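Local coordinates for peptidoglycan glycosyltransferase (Atopobium parvulum, PDB 4OVD), which belongs to the penicillin-binding proteins, combining a dimerisation domain with a domain of the penicillin-binding transpeptidase family, at residues M253-G258 with A427-G432; R423-V428 with D466-V471; S513-V518 with D524-V529; T382-P387 with P417-I422; K298-S303 with F376-T381. All coordinates share one frame; numbering follows the deposited sequence.

How the contacts relate
All five contacts fall within the penicillin-binding transpeptidase region, and most are organised around helix 418-429. Contacts 1, 2 and 4 use this helix directly: 417-422 at its start, 423-428 in its middle and 427-432 at its end. Contact 3 is a hairpin of the five-stranded antiparallel sheet, its centre about 9 Å from that of contact 2; Met-526 and Ile-517 reach the helix from the strands. Contact 5 closes earliest along the chain, and its loop 376-381 runs straight into 382-387 of contact 4. Contacts 3 and 5 do not touch, their nearest atoms being about 7 Å apart. Helix 418-429 thus lies between the sheet and the segments 298-303 and 376-381.

Contact 1: M253-G258 with A427-G432; sequences MNPRTG and AVANKG
Asn-254 OD1 is gripped by two backbone N-H groups, and the turn it ties together presents Pro-255 and Arg-256 to Ala-429 and Asn-430. Arg-256 N lies 2.8 Å from Asn-254 OD1 in the plane of the amide carbonyl, the bond of an Asx turn. The second donor, Thr-257 N, is 3.0 Å from Asn-254 OD1 but sits well above that plane, 58° out of it. With Gly-258 N bonded back to Asn-254 O, these links shape the connection between strands 248-253 and 260-266. The amide is fixed from its other end too, since Asn-254 ND2 bonds to the hydroxyl of Tyr-261.

Across the contact, Pro-255 turns the CB side of its ring to the C-terminal end of helix 418-429: Pro-255 CB meets Ala-429 CB at 3.7 Å. Asn-430, the first residue to leave the helix, brings its CB to 3.4 Å from Pro-255 O. Its CG is anti to the backbone N (chi1 -175°), which carries the amide across the aliphatic base of Arg-256 at a slant, with Asn-430 OD1 3.5 Å from Arg-256 CG. The amide nitrogen, Asn-430 ND2, bonds to Thr-433 O. The Arg-256 chain bends at chi3 (66°) and carries the guanidinium away from the helix, one face lying over Thr-257 CG2.

The side-chain oxygen of Asn-254 is thus spent on its own turn, while the union with the helix end rests on van der Waals contact; Pro-255 O is buried by it without a hydrogen-bonding partner.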
# COMPACT_ATOMS: atom_id res chain seq x y z
N MSE A 253 -4.73 5.65 -4.56
CA MSE A 253 -3.58 6.40 -5.01
C MSE A 253 -3.58 6.51 -6.49
O MSE A 253 -4.26 5.80 -7.16
CB MSE A 253 -2.27 5.69 -4.58
CG MSE A 253 -1.54 4.65 -5.53
SE MSE A 253 0.14 4.32 -4.57
CE MSE A 253 1.19 5.69 -5.47
N ASN A 254 -2.80 7.45 -6.98
CA ASN A 254 -2.64 7.68 -8.36
C ASN A 254 -1.36 6.91 -8.70
O ASN A 254 -0.29 7.25 -8.20
CB ASN A 254 -2.49 9.18 -8.61
CG ASN A 254 -2.34 9.51 -10.05
OD1 ASN A 254 -1.58 8.90 -10.74
ND2 ASN A 254 -3.08 10.47 -10.50
N PRO A 255 -1.47 5.89 -9.56
CA PRO A 255 -0.34 5.09 -9.93
C PRO A 255 0.65 5.81 -10.85
O PRO A 255 1.76 5.32 -11.02
CB PRO A 255 -0.97 3.88 -10.64
CG PRO A 255 -2.25 4.38 -11.14
CD PRO A 255 -2.72 5.39 -10.16
N ARG A 256 0.30 6.94 -11.42
CA ARG A 256 1.25 7.65 -12.27
C ARG A 256 2.02 8.74 -11.53
O ARG A 256 3.16 8.96 -11.81
CB ARG A 256 0.57 8.30 -13.44
CG ARG A 256 1.55 9.06 -14.33
CD ARG A 256 0.84 9.72 -15.49
NE ARG A 256 -0.08 10.79 -15.04
CZ ARG A 256 0.26 12.06 -14.76
NH1 ARG A 256 1.53 12.50 -14.85
NH2 ARG A 256 -0.69 12.90 -14.36
N THR A 257 1.40 9.50 -10.67
CA THR A 257 2.12 10.54 -9.95
C THR A 257 2.58 10.09 -8.54
O THR A 257 3.41 10.74 -7.91
CB THR A 257 1.18 11.68 -9.66
OG1 THR A 257 0.15 11.17 -8.85
CG2 THR A 257 0.59 12.30 -10.95
N GLY A 258 1.99 9.02 -8.03
CA GLY A 258 2.27 8.52 -6.70
C GLY A 258 1.48 9.19 -5.60
O GLY A 258 1.54 8.75 -4.46
N ALA A 427 4.38 0.02 -10.98
CA ALA A 427 5.12 -0.24 -12.19
C ALA A 427 4.25 -0.92 -13.24
O ALA A 427 4.31 -0.59 -14.43
CB ALA A 427 6.36 -1.07 -11.91
N VAL A 428 3.39 -1.84 -12.81
CA VAL A 428 2.50 -2.50 -13.77
C VAL A 428 1.47 -1.51 -14.27
O VAL A 428 1.06 -1.49 -15.46
CB VAL A 428 1.86 -3.75 -13.15
CG1 VAL A 428 0.76 -4.31 -14.03
CG2 VAL A 428 2.91 -4.80 -12.92
N ALA A 429 1.02 -0.63 -13.38
CA ALA A 429 -0.01 0.33 -13.77
C ALA A 429 0.54 1.59 -14.43
O ALA A 429 -0.23 2.40 -14.88
CB ALA A 429 -0.82 0.75 -12.56
N ASN A 430 1.86 1.79 -14.43
CA ASN A 430 2.37 3.00 -15.00
C ASN A 430 3.42 2.78 -16.08
O ASN A 430 4.49 3.39 -16.04
CB ASN A 430 2.92 3.84 -13.90
CG ASN A 430 3.39 5.18 -14.38
OD1 ASN A 430 2.69 5.83 -15.11
ND2 ASN A 430 4.50 5.63 -13.90
N LYS A 431 3.15 1.82 -16.96
CA LYS A 431 4.03 1.54 -18.10
C LYS A 431 5.39 1.12 -17.71
O LYS A 431 6.37 1.39 -18.37
CB LYS A 431 4.09 2.75 -19.02
CG LYS A 431 2.70 3.02 -19.60
CD LYS A 431 2.57 4.36 -20.36
CE LYS A 431 3.45 4.45 -21.61
NZ LYS A 431 3.17 3.41 -22.65
N GLY A 432 5.46 0.53 -16.55
CA GLY A 432 6.71 0.03 -16.10
C GLY A 432 7.49 0.87 -15.18
O GLY A 432 8.57 0.43 -14.72

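Contact 2: R423-V428 with D466-V471; sequences RAYTAV and DMMTTV
Helices 418-429 and 458-474 of the transpeptidase-type domain meet here through one long side chain, Met-468, which spans the gap to Tyr-425 and Val-428. The backbones remain well apart: the nearest pair of alpha carbons, Val-428 CA and Met-468 CA, is separated by 9.7 Å. Met-468, modelled as selenomethionine, bridges this distance by running out nearly straight (chi2 170°) and then bending at its last torsion (chi3 67°), so that selenium and methyl find different partners. Its SE atom lies 3.8 Å from Val-428 CG1. The methyl goes on to the tyrosine, with Met-468 CE 3.7 Å from Tyr-425 CE2 and 3.8 Å from Tyr-425 CD2.

The approach to the tyrosine is a Met-aromatic contact. The selenium of Met-468 is 5.5 Å from the centroid of the Tyr-425 ring and 41° off the ring normal, a slanting position rather than one squarely over the ring. The ring itself is anchored at its far end, where Tyr-425 OH is hydrogen-bonded to Val-296 O.

All three touching residues are buried. Val-299 of helix 298-307 packs on Tyr-425 and Val-428, while Ala-488 of strand 487-495 packs on Met-468. Tyr-425 also touches Lys-490, which opens a sequence matching the KTG signature of penicillin-binding proteins, and its side chain is about 10 Å from a bound calcium ion.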
# COMPACT_ATOMS: atom_id res chain seq x y z
N ARG A 423 3.58 -0.18 -4.03
CA ARG A 423 4.55 0.52 -4.83
C ARG A 423 4.94 -0.34 -6.04
O ARG A 423 5.06 0.15 -7.16
CB ARG A 423 5.76 0.90 -4.01
CG ARG A 423 6.77 1.67 -4.81
CD ARG A 423 8.04 1.95 -4.05
NE ARG A 423 8.93 2.73 -4.92
CZ ARG A 423 10.25 2.70 -4.85
NH1 ARG A 423 10.89 1.89 -4.01
NH2 ARG A 423 10.95 3.46 -5.68
N ALA A 424 5.16 -1.62 -5.83
CA ALA A 424 5.51 -2.49 -6.94
C ALA A 424 4.42 -2.50 -8.01
O ALA A 424 4.75 -2.37 -9.20
CB ALA A 424 5.76 -3.90 -6.45
N TYR A 425 3.14 -2.57 -7.59
CA TYR A 425 2.04 -2.59 -8.54
C TYR A 425 2.02 -1.33 -9.41
O TYR A 425 1.61 -1.39 -10.58
CB TYR A 425 0.71 -2.75 -7.81
CG TYR A 425 0.35 -4.20 -7.51
CD1 TYR A 425 1.20 -5.06 -6.90
CD2 TYR A 425 -0.89 -4.68 -7.87
CE1 TYR A 425 0.81 -6.39 -6.56
CE2 TYR A 425 -1.28 -5.97 -7.61
CZ TYR A 425 -0.44 -6.84 -6.95
OH TYR A 425 -0.87 -8.15 -6.77
N THR A 426 2.50 -0.20 -8.87
CA THR A 426 2.51 1.00 -9.67
C THR A 426 3.29 0.78 -10.98
O THR A 426 2.86 1.30 -11.96
CB THR A 426 2.96 2.31 -8.98
OG1 THR A 426 4.36 2.27 -8.63
CG2 THR A 426 2.12 2.58 -7.79
N ALA A 427 4.38 0.02 -10.98
CA ALA A 427 5.12 -0.24 -12.19
C ALA A 427 4.25 -0.92 -13.24
O ALA A 427 4.31 -0.59 -14.43
CB ALA A 427 6.36 -1.07 -11.91
N VAL A 428 3.39 -1.84 -12.81
CA VAL A 428 2.50 -2.50 -13.77
C VAL A 428 1.47 -1.51 -14.27
O VAL A 428 1.06 -1.49 -15.46
CB VAL A 428 1.86 -3.75 -13.15
CG1 VAL A 428 0.76 -4.31 -14.03
CG2 VAL A 428 2.91 -4.80 -12.92
N ASP A 466 -3.00 -7.27 -18.56
CA ASP A 466 -3.87 -8.21 -19.25
C ASP A 466 -4.21 -9.40 -18.35
O ASP A 466 -5.36 -9.81 -18.24
CB ASP A 466 -3.31 -8.69 -20.58
CG ASP A 466 -4.36 -9.41 -21.42
OD1 ASP A 466 -5.29 -8.72 -21.89
OD2 ASP A 466 -4.26 -10.64 -21.62
N MSE A 467 -3.22 -9.96 -17.68
CA MSE A 467 -3.48 -11.07 -16.82
C MSE A 467 -4.25 -10.65 -15.59
O MSE A 467 -5.12 -11.36 -15.17
CB MSE A 467 -2.26 -11.87 -16.39
CG MSE A 467 -1.57 -12.43 -17.59
SE MSE A 467 -0.03 -13.55 -17.14
CE MSE A 467 1.29 -12.15 -16.68
N MSE A 468 -3.99 -9.47 -15.06
CA MSE A 468 -4.70 -8.99 -13.87
C MSE A 468 -6.13 -8.72 -14.22
O MSE A 468 -6.99 -8.76 -13.37
CB MSE A 468 -4.04 -7.77 -13.33
CG MSE A 468 -2.73 -8.23 -12.71
SE MSE A 468 -1.77 -6.54 -12.30
CE MSE A 468 -2.89 -5.78 -10.90
N THR A 469 -6.40 -8.40 -15.49
CA THR A 469 -7.76 -8.22 -15.94
C THR A 469 -8.51 -9.57 -15.95
O THR A 469 -9.68 -9.61 -15.58
CB THR A 469 -7.78 -7.56 -17.32
OG1 THR A 469 -7.09 -6.32 -17.18
CG2 THR A 469 -9.22 -7.32 -17.85
N THR A 470 -7.83 -10.66 -16.33
CA THR A 470 -8.39 -12.02 -16.34
C THR A 470 -8.74 -12.41 -14.94
O THR A 470 -9.76 -13.04 -14.72
CB THR A 470 -7.36 -13.02 -16.89
OG1 THR A 470 -7.18 -12.76 -18.28
CG2 THR A 470 -7.81 -14.43 -16.79
N VAL A 471 -7.93 -11.99 -13.98
CA VAL A 471 -8.18 -12.31 -12.57
C VAL A 471 -9.56 -11.80 -12.15
O VAL A 471 -10.28 -12.45 -11.42
CB VAL A 471 -7.12 -11.72 -11.59
CG1 VAL A 471 -7.54 -11.90 -10.10
CG2 VAL A 471 -5.77 -12.44 -11.82

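Contact 3: S513-V518 with D524-V529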
# COMPACT_ATOMS: atom_id res chain seq x y z
N SER A 513 -6.41 -9.67 1.15
CA SER A 513 -6.06 -8.44 0.43
C SER A 513 -6.54 -8.43 -0.98
O SER A 513 -6.75 -9.48 -1.57
CB SER A 513 -4.55 -8.41 0.27
OG SER A 513 -3.99 -8.31 1.56
N PHE A 514 -6.80 -7.24 -1.47
CA PHE A 514 -7.08 -7.08 -2.84
C PHE A 514 -6.38 -5.77 -3.30
O PHE A 514 -6.55 -4.76 -2.63
CB PHE A 514 -8.56 -6.98 -3.16
CG PHE A 514 -8.80 -6.88 -4.63
CD1 PHE A 514 -8.78 -8.00 -5.39
CD2 PHE A 514 -8.98 -5.67 -5.26
CE1 PHE A 514 -9.00 -7.90 -6.78
CE2 PHE A 514 -9.21 -5.55 -6.64
CZ PHE A 514 -9.22 -6.67 -7.38
N CYS A 515 -5.68 -5.81 -4.43
CA CYS A 515 -5.08 -4.61 -4.96
C CYS A 515 -5.56 -4.51 -6.41
O CYS A 515 -5.37 -5.47 -7.18
CB CYS A 515 -3.55 -4.64 -4.94
SG CYS A 515 -2.87 -2.95 -5.28
N GLY A 516 -6.20 -3.41 -6.77
CA GLY A 516 -6.74 -3.23 -8.14
C GLY A 516 -6.51 -1.87 -8.75
O GLY A 516 -6.35 -0.89 -8.05
N ILE A 517 -6.49 -1.83 -10.07
CA ILE A 517 -6.22 -0.64 -10.84
C ILE A 517 -7.48 -0.42 -11.64
O ILE A 517 -7.96 -1.34 -12.31
CB ILE A 517 -5.04 -0.94 -11.79
CG1 ILE A 517 -3.80 -1.36 -10.99
CG2 ILE A 517 -4.72 0.28 -12.64
CD1 ILE A 517 -2.71 -2.14 -11.73
N VAL A 518 -8.05 0.77 -11.55
CA VAL A 518 -9.28 1.09 -12.26
C VAL A 518 -8.90 1.82 -13.57
O VAL A 518 -8.04 2.69 -13.53
CB VAL A 518 -10.20 1.98 -11.39
CG1 VAL A 518 -11.54 2.17 -12.07
CG2 VAL A 518 -10.42 1.38 -10.02
N ASP A 524 -5.09 6.82 -13.46
CA ASP A 524 -5.54 7.69 -12.42
C ASP A 524 -5.88 7.03 -11.11
O ASP A 524 -5.95 7.74 -10.13
CB ASP A 524 -6.77 8.47 -12.92
CG ASP A 524 -6.42 9.52 -14.02
OD1 ASP A 524 -5.46 10.27 -13.82
OD2 ASP A 524 -7.16 9.61 -15.02
N LEU A 525 -6.08 5.71 -11.06
CA LEU A 525 -6.51 5.12 -9.78
C LEU A 525 -6.20 3.65 -9.48
O LEU A 525 -6.55 2.74 -10.25
CB LEU A 525 -8.03 5.29 -9.68
CG LEU A 525 -8.71 4.73 -8.42
CD1 LEU A 525 -8.33 5.50 -7.16
CD2 LEU A 525 -10.20 4.86 -8.61
N MSE A 526 -5.63 3.41 -8.29
CA MSE A 526 -5.39 2.08 -7.84
C MSE A 526 -5.78 2.11 -6.38
O MSE A 526 -5.53 3.09 -5.66
CB MSE A 526 -3.90 1.79 -8.03
CG MSE A 526 -3.53 0.33 -7.93
SE MSE A 526 -1.55 0.06 -8.18
CE MSE A 526 -1.20 0.84 -6.47
N VAL A 527 -6.38 1.04 -5.92
CA VAL A 527 -6.83 0.94 -4.56
C VAL A 527 -6.41 -0.40 -3.98
O VAL A 527 -6.40 -1.45 -4.72
CB VAL A 527 -8.33 0.98 -4.52
CG1 VAL A 527 -8.85 0.50 -3.20
CG2 VAL A 527 -8.86 2.35 -4.92
N TYR A 528 -6.05 -0.34 -2.69
CA TYR A 528 -5.67 -1.50 -1.91
C TYR A 528 -6.56 -1.64 -0.71
O TYR A 528 -6.83 -0.68 -0.03
CB TYR A 528 -4.19 -1.41 -1.36
CG TYR A 528 -3.91 -2.53 -0.37
CD1 TYR A 528 -4.14 -2.37 0.97
CD2 TYR A 528 -3.41 -3.73 -0.79
CE1 TYR A 528 -3.87 -3.40 1.87
CE2 TYR A 528 -3.17 -4.75 0.07
CZ TYR A 528 -3.39 -4.57 1.41
OH TYR A 528 -3.16 -5.64 2.27
N VAL A 529 -7.00 -2.85 -0.44
CA VAL A 529 -7.83 -3.19 0.68
C VAL A 529 -7.26 -4.43 1.32
O VAL A 529 -6.99 -5.44 0.65
CB VAL A 529 -9.27 -3.56 0.32
CG1 VAL A 529 -10.01 -3.92 1.60
CG2 VAL A 529 -9.98 -2.42 -0.44
O HOH W 1 -5.22 3.83 -13.10
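Different first torsions bring Ile-517 and Met-526 together: Ile-517 CG1 stands anti to its carbonyl carbon (chi1 -59°), Met-526 CG anti to its backbone N (chi1 -165°), and the two carbons meet at 3.5 Å. They lie in an antiparallel beta hairpin, strands 510-518 and 525-532, within the five-stranded sheet, where 525-532 is the middle strand; the segment axes run at 163° to each other.

Ile-517 with Met-526, and Cys-515 with Tyr-528, are non-hydrogen-bonded pairs on the sheet face that receives helix 418-429. The hydrogen-bonded pairs Phe-514 with Val-529 and Gly-516 with Val-527 use both backbone bonds each, exemplified by Gly-516 N to Val-527 O at 2.8 Å. On the face carrying Phe-514, Val-527 and Val-529, the two valines pack against helix 542-556, and Phe-514 meets Phe-546 edge-to-face.

Beyond them, Val-518 N bonds to Leu-525 O, but a water enters on the return side, accepting from Leu-525 N at 2.9 Å. At the opposite end Tyr-528 extends its ring past Cys-515 CB, which sits at the ring edge, and its hydroxyl is hydrogen-bonded to the serine: Tyr-528 OH lies 2.9 Å from Ser-513 OG.

Contact 4: T382-P387 with P417-I422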
# COMPACT_ATOMS: atom_id res chain seq x y z
N THR A 382 9.99 2.62 0.64
CA THR A 382 9.44 3.18 -0.52
C THR A 382 9.73 4.63 -0.69
O THR A 382 9.60 5.13 -1.74
CB THR A 382 7.91 3.03 -0.49
OG1 THR A 382 7.37 3.71 0.66
CG2 THR A 382 7.57 1.57 -0.41
N GLY A 383 10.08 5.32 0.38
CA GLY A 383 10.31 6.75 0.29
C GLY A 383 9.06 7.52 0.67
O GLY A 383 9.04 8.70 0.57
N ILE A 384 7.98 6.84 1.06
CA ILE A 384 6.72 7.53 1.44
C ILE A 384 6.98 8.56 2.55
O ILE A 384 7.87 8.37 3.43
CB ILE A 384 5.61 6.53 1.86
CG1 ILE A 384 4.29 7.24 2.20
CG2 ILE A 384 6.07 5.69 3.07
CD1 ILE A 384 3.12 6.33 2.22
N ASP A 385 6.25 9.67 2.52
CA ASP A 385 6.49 10.70 3.51
C ASP A 385 5.56 10.52 4.71
O ASP A 385 4.65 11.32 4.94
CB ASP A 385 6.39 12.10 2.88
CG ASP A 385 5.08 12.32 2.15
OD1 ASP A 385 4.43 11.33 1.70
OD2 ASP A 385 4.72 13.50 1.95
N PHE A 386 5.87 9.51 5.50
CA PHE A 386 5.07 9.17 6.67
C PHE A 386 5.99 8.46 7.64
O PHE A 386 6.80 7.63 7.24
CB PHE A 386 3.87 8.30 6.29
CG PHE A 386 2.82 8.30 7.29
CD1 PHE A 386 1.96 9.38 7.36
CD2 PHE A 386 2.73 7.32 8.24
CE1 PHE A 386 1.02 9.48 8.37
CE2 PHE A 386 1.76 7.40 9.23
CZ PHE A 386 0.90 8.47 9.30
N PRO A 387 5.83 8.72 8.94
CA PRO A 387 6.81 8.12 9.87
C PRO A 387 6.71 6.63 10.09
O PRO A 387 5.69 6.08 9.89
CB PRO A 387 6.52 8.83 11.19
CG PRO A 387 5.50 9.90 10.87
CD PRO A 387 4.86 9.61 9.59
N PRO A 417 5.85 -4.52 4.53
CA PRO A 417 4.66 -3.74 4.67
C PRO A 417 4.00 -3.74 3.32
O PRO A 417 4.71 -3.76 2.30
CB PRO A 417 5.20 -2.32 4.97
CG PRO A 417 6.56 -2.31 4.41
CD PRO A 417 7.07 -3.69 4.53
N PHE A 418 2.67 -3.64 3.30
CA PHE A 418 1.94 -3.67 2.06
C PHE A 418 2.24 -2.47 1.15
O PHE A 418 2.09 -2.57 -0.06
CB PHE A 418 0.46 -3.88 2.26
CG PHE A 418 0.09 -5.33 2.51
CD1 PHE A 418 0.13 -6.26 1.49
CD2 PHE A 418 -0.30 -5.74 3.76
CE1 PHE A 418 -0.17 -7.60 1.72
CE2 PHE A 418 -0.54 -7.08 4.01
CZ PHE A 418 -0.49 -8.00 3.01
N ILE A 419 2.73 -1.37 1.73
CA ILE A 419 3.09 -0.21 0.93
C ILE A 419 4.18 -0.57 -0.12
O ILE A 419 4.22 0.01 -1.24
CB ILE A 419 3.50 1.00 1.80
CG1 ILE A 419 3.49 2.30 0.96
CG2 ILE A 419 4.84 0.74 2.45
CD1 ILE A 419 2.10 2.73 0.43
N GLN A 420 4.96 -1.61 0.16
CA GLN A 420 5.94 -2.06 -0.80
C GLN A 420 5.28 -2.79 -1.97
O GLN A 420 5.72 -2.71 -3.13
CB GLN A 420 6.94 -2.99 -0.12
CG GLN A 420 7.97 -2.24 0.70
CD GLN A 420 9.04 -3.14 1.26
OE1 GLN A 420 9.28 -4.28 0.77
NE2 GLN A 420 9.74 -2.62 2.27
N VAL A 421 4.21 -3.50 -1.66
CA VAL A 421 3.47 -4.22 -2.68
C VAL A 421 2.78 -3.21 -3.55
O VAL A 421 2.80 -3.31 -4.78
CB VAL A 421 2.44 -5.18 -2.08
CG1 VAL A 421 1.67 -5.86 -3.18
CG2 VAL A 421 3.16 -6.21 -1.19
N ILE A 422 2.14 -2.24 -2.91
CA ILE A 422 1.45 -1.20 -3.62
C ILE A 422 2.42 -0.50 -4.54
O ILE A 422 2.15 -0.31 -5.72
CB ILE A 422 0.83 -0.22 -2.61
CG1 ILE A 422 -0.30 -0.92 -1.81
CG2 ILE A 422 0.31 1.00 -3.30
CD1 ILE A 422 -0.85 -0.09 -0.71
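Thr-382 and Ile-419 form the denser part of this contact, where one methyl meets three atoms of two residues; the loop beyond touches the helix far more sparingly. Thr-382 CG2 lies 3.8 Å from Ile-419 O. The same methyl is 4.0 Å from Ile-419 CG2 and 4.0 Å from Gln-420 CG, so it rests on the junction of two consecutive residues in the first turn of helix 418-429. By contrast, Ile-384 gives a single methyl-to-methyl approach, Ile-384 CD1 to Ile-419 CD1 at 4.1 Å, and Gly-383 between the two contact residues is exposed to solvent.

An ST turn links the two residues that the loop offers to the helix. Thr-382 OG1 takes the position between its backbone N and carbonyl carbon (chi1 60°), from which it accepts a bond from Ile-384 N at 3.2 Å while CG2 remains turned to the helix. That hydroxyl also bonds to Glu-389 OE2, and Gly-383 N bonds to the other carboxylate oxygen.

Gln-420 contributes aliphatic surface at CG, then runs on extended to polar partners elsewhere: OE1 accepts from Gly-379 N, and NE2 bonds to Thr-391 O. Toward the sheet, Ile-419 packs on Met-251 of strand 248-253, while Glu-389 touches both isoleucines, Ile-384 and Ile-419, from the loop.

Contact 5: K298-S303 with F376-T381; sequences KVITTS and FGIGHT
The Phe-376 ring is met obliquely from helix 298-307 by two carbons one turn apart, Ile-300 CG2 and Ser-303 CB. Ile-300 CG2 comes to 3.9 Å from Phe-376 CD2, and Ser-303 CB reaches 3.6 Å from Phe-376 CZ, so the ring lies along the helix surface, its CD2 side near Ile-300 and its outer end at Ser-303. Away from the helix, the His-380 ring has Gly-377 O at its edge, in plane, and its NE2 bonds to Asp-374 OD1.

Phe-376 directly follows helix 366-375, whose end is a Schellman motif with Gly-377 at positive phi; a type II beta turn follows, closed by His-380 N to Gly-377 O at 2.9 Å. This reversal returns the chain so that Ile-378 faces the same helix as Phe-376.

Helix 298-307 begins with Lys-298, the lysine of an SVFK sequence that matches the SxxK signature of penicillin-binding proteins. Its NZ bonds to Ser-351 OG and Asn-353 OD1, on the side away from the loop. Ala-424 of helix 418-429 packs on both Ile-300 and Phe-376, enclosing the buried contact.

Within helix 298-307, Val-299 O accepts from Ser-303 N and from the serine hydroxyl. Chi1 of -67° swings Ser-303 OG back to donate to Val-299 O at 2.6 Å, while CB, placed by the backbone, meets the ring. The isoleucines approach tip to tip, Ile-300 CD1 lying 4.2 Å from Ile-378 CD1.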
# COMPACT_ATOMS: atom_id res chain seq x y z
N LYS A 298 2.22 -12.49 -6.43
CA LYS A 298 2.43 -13.23 -7.67
C LYS A 298 2.55 -12.33 -8.90
O LYS A 298 3.04 -12.76 -9.91
CB LYS A 298 1.35 -14.24 -7.86
CG LYS A 298 1.34 -15.26 -6.76
CD LYS A 298 0.25 -16.26 -6.96
CE LYS A 298 0.12 -17.14 -5.72
NZ LYS A 298 -0.92 -18.13 -5.87
N VAL A 299 2.08 -11.10 -8.82
CA VAL A 299 2.21 -10.14 -9.91
C VAL A 299 3.69 -9.75 -10.10
O VAL A 299 4.15 -9.49 -11.22
CB VAL A 299 1.34 -8.94 -9.55
CG1 VAL A 299 1.70 -7.75 -10.42
CG2 VAL A 299 -0.13 -9.35 -9.72
N ILE A 300 4.43 -9.73 -8.99
CA ILE A 300 5.87 -9.45 -9.02
C ILE A 300 6.60 -10.62 -9.65
O ILE A 300 7.40 -10.48 -10.54
CB ILE A 300 6.35 -9.13 -7.57
CG1 ILE A 300 5.71 -7.79 -7.22
CG2 ILE A 300 7.82 -8.94 -7.50
CD1 ILE A 300 5.59 -7.48 -5.78
N THR A 301 6.32 -11.82 -9.19
CA THR A 301 6.94 -13.00 -9.74
C THR A 301 6.69 -13.13 -11.23
O THR A 301 7.61 -13.46 -12.01
CB THR A 301 6.38 -14.22 -9.05
OG1 THR A 301 6.61 -14.05 -7.63
CG2 THR A 301 6.98 -15.51 -9.68
N THR A 302 5.45 -12.90 -11.68
CA THR A 302 5.21 -13.06 -13.13
C THR A 302 5.83 -11.93 -13.90
O THR A 302 6.30 -12.14 -15.03
CB THR A 302 3.71 -13.20 -13.43
OG1 THR A 302 3.03 -12.15 -12.73
CG2 THR A 302 3.14 -14.44 -12.81
N SER A 303 5.79 -10.72 -13.35
CA SER A 303 6.47 -9.61 -14.02
C SER A 303 7.96 -9.88 -14.26
O SER A 303 8.50 -9.59 -15.34
CB SER A 303 6.35 -8.36 -13.18
OG SER A 303 5.00 -8.01 -13.19
N PHE A 376 12.25 -4.23 -7.91
CA PHE A 376 10.90 -3.81 -7.57
C PHE A 376 10.81 -3.11 -6.21
O PHE A 376 9.68 -2.75 -5.75
CB PHE A 376 9.95 -5.00 -7.56
CG PHE A 376 9.19 -5.22 -8.85
CD1 PHE A 376 8.09 -4.44 -9.13
CD2 PHE A 376 9.53 -6.24 -9.74
CE1 PHE A 376 7.33 -4.65 -10.27
CE2 PHE A 376 8.77 -6.45 -10.86
CZ PHE A 376 7.66 -5.66 -11.14
N GLY A 377 11.95 -2.94 -5.55
CA GLY A 377 11.98 -2.24 -4.24
C GLY A 377 11.58 -3.12 -3.03
O GLY A 377 11.44 -2.61 -1.91
N ILE A 378 11.46 -4.43 -3.22
CA ILE A 378 11.01 -5.31 -2.13
C ILE A 378 12.11 -5.40 -1.13
O ILE A 378 13.21 -5.71 -1.48
CB ILE A 378 10.62 -6.68 -2.65
CG1 ILE A 378 9.52 -6.55 -3.70
CG2 ILE A 378 10.14 -7.55 -1.49
CD1 ILE A 378 8.35 -5.69 -3.24
N GLY A 379 11.81 -5.09 0.14
CA GLY A 379 12.84 -5.06 1.14
C GLY A 379 13.53 -3.71 1.23
O GLY A 379 14.53 -3.60 1.88
N HIS A 380 13.01 -2.68 0.58
CA HIS A 380 13.59 -1.34 0.63
C HIS A 380 12.47 -0.39 0.95
O HIS A 380 11.34 -0.58 0.48
CB HIS A 380 14.15 -0.94 -0.75
CG HIS A 380 15.29 -1.77 -1.21
ND1 HIS A 380 16.60 -1.38 -1.06
CD2 HIS A 380 15.33 -2.98 -1.81
CE1 HIS A 380 17.40 -2.30 -1.57
NE2 HIS A 380 16.65 -3.29 -2.03
N THR A 381 12.76 0.65 1.68
CA THR A 381 11.70 1.61 2.00
C THR A 381 11.23 2.24 0.69
O THR A 381 11.95 2.35 -0.26
CB THR A 381 12.22 2.67 3.00
OG1 THR A 381 13.52 3.07 2.57
CG2 THR A 381 12.37 2.07 4.37